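Local coordinates for protein alginate lyase, family PL7 (Zobellia galactanivorans, PDB 3ZPY) that is an alginate lyase of family PL7 that probably cleaves alginate by beta-elimination, the chain being the catalytic domain of a longer protein, at residues M207-D210 and D211-E214. Numbering follows the deposited sequence.
Sequences MEVD and DLSE
Leu-212 folds back over the loop that precedes it, and its CD2 makes the apolar contacts with Val-209 and Met-207. This methyl lies 3.7 Å from Val-209 CB and 3.9 Å from Met-207 CB. It also comes within 3.3 Å of Val-209 O, with Leu-212 CG close by, packing against backbone as well as side chain. The leucine is put there by CG standing anti to its own carbonyl carbon (chi1 -57°), which swings the branch back beside the backbone N. Tyr-188 of strand 182-189 touches both Met-207 and Leu-212, and Tyr-162 of helix 162-165 touches Met-207 and Val-209. Val-209 CG1, for its part, lies against the backbone of Asp-211, 3.7 Å from its O. All this lies in the loop that leaves strand 200-206, at the edge of one sheet of the PL7 beta-jelly roll, and leads into strand 216-219 of the other. The polar contacts involve backbone and carboxylate. A water links Asp-210 O, to which it donates, with Leu-212 N, from which it accepts at 2.8 Å. Beyond it, Asp-211 forms an Asx turn: OD1 takes Ser-213 N at 3.0 Å from above the carboxylate plane, 44° out of it, and Ser-213 OG at 2.7 Å on its syn lone pair. OD2 of the same carboxylate accepts from Ser-131 N in a neighbouring loop. With an alanine in place of Asp-211, Ser-213 N and OG and Ser-131 N would probably lose their shared acceptor group, and the serine hydroxyl would be likely to turn more freely.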
# COMPACT_ATOMS: atom_id res chain seq x y z
N MET A 207 5.50 18.02 -6.81
CA MET A 207 4.07 18.14 -7.14
C MET A 207 3.83 19.56 -7.60
O MET A 207 3.86 20.54 -6.77
CB MET A 207 3.21 17.84 -5.93
CG MET A 207 3.19 16.38 -5.59
SD MET A 207 2.08 15.48 -6.69
CE MET A 207 0.48 16.10 -6.04
N GLU A 208 3.50 19.73 -8.88
CA GLU A 208 3.16 21.06 -9.43
C GLU A 208 1.68 21.36 -9.28
O GLU A 208 0.98 21.51 -10.25
CB GLU A 208 3.61 21.18 -10.90
CG GLU A 208 5.10 20.97 -11.16
CD GLU A 208 6.01 21.96 -10.44
OE1 GLU A 208 5.55 23.04 -9.98
OE2 GLU A 208 7.21 21.66 -10.37
N VAL A 209 1.24 21.40 -8.06
CA VAL A 209 -0.18 21.63 -7.66
C VAL A 209 -0.03 22.61 -6.45
O VAL A 209 0.88 22.44 -5.61
CB VAL A 209 -0.80 20.32 -7.10
CG1 VAL A 209 -2.12 20.64 -6.35
CG2 VAL A 209 -0.97 19.27 -8.21
N ASP A 210 -0.93 23.60 -6.37
CA ASP A 210 -0.87 24.63 -5.30
C ASP A 210 -1.23 24.12 -3.93
O ASP A 210 -0.51 24.33 -3.00
CB ASP A 210 -1.69 25.88 -5.66
CG ASP A 210 -1.37 26.41 -7.03
OD1 ASP A 210 -0.18 26.43 -7.42
OD2 ASP A 210 -2.34 26.79 -7.72
N ASP A 211 -2.36 23.44 -3.82
CA ASP A 211 -2.87 23.02 -2.54
C ASP A 211 -2.44 21.56 -2.32
O ASP A 211 -3.05 20.61 -2.81
CB ASP A 211 -4.41 23.18 -2.51
CG ASP A 211 -5.02 22.58 -1.27
OD1 ASP A 211 -4.23 22.36 -0.30
OD2 ASP A 211 -6.24 22.30 -1.25
N LEU A 212 -1.37 21.41 -1.54
CA LEU A 212 -0.90 20.07 -1.20
C LEU A 212 -1.42 19.56 0.17
O LEU A 212 -0.71 18.79 0.85
CB LEU A 212 0.64 20.04 -1.23
CG LEU A 212 1.18 20.49 -2.58
CD1 LEU A 212 2.72 20.38 -2.58
CD2 LEU A 212 0.59 19.67 -3.75
N SER A 213 -2.59 20.03 0.63
CA SER A 213 -3.17 19.52 1.87
C SER A 213 -3.88 18.19 1.70
O SER A 213 -4.02 17.64 0.59
CB SER A 213 -4.13 20.58 2.42
OG SER A 213 -5.25 20.76 1.56
N GLU A 214 -4.17 17.61 2.86
CA GLU A 214 -5.10 16.46 2.97
C GLU A 214 -4.49 15.12 2.47
O GLU A 214 -5.17 14.29 1.88
CB GLU A 214 -6.47 16.71 2.34
CG GLU A 214 -7.18 17.95 2.90
CD GLU A 214 -8.61 17.90 2.47
OE1 GLU A 214 -9.42 17.23 3.19
OE2 GLU A 214 -8.91 18.42 1.40
O HOH W 1 -0.16 23.50 -0.08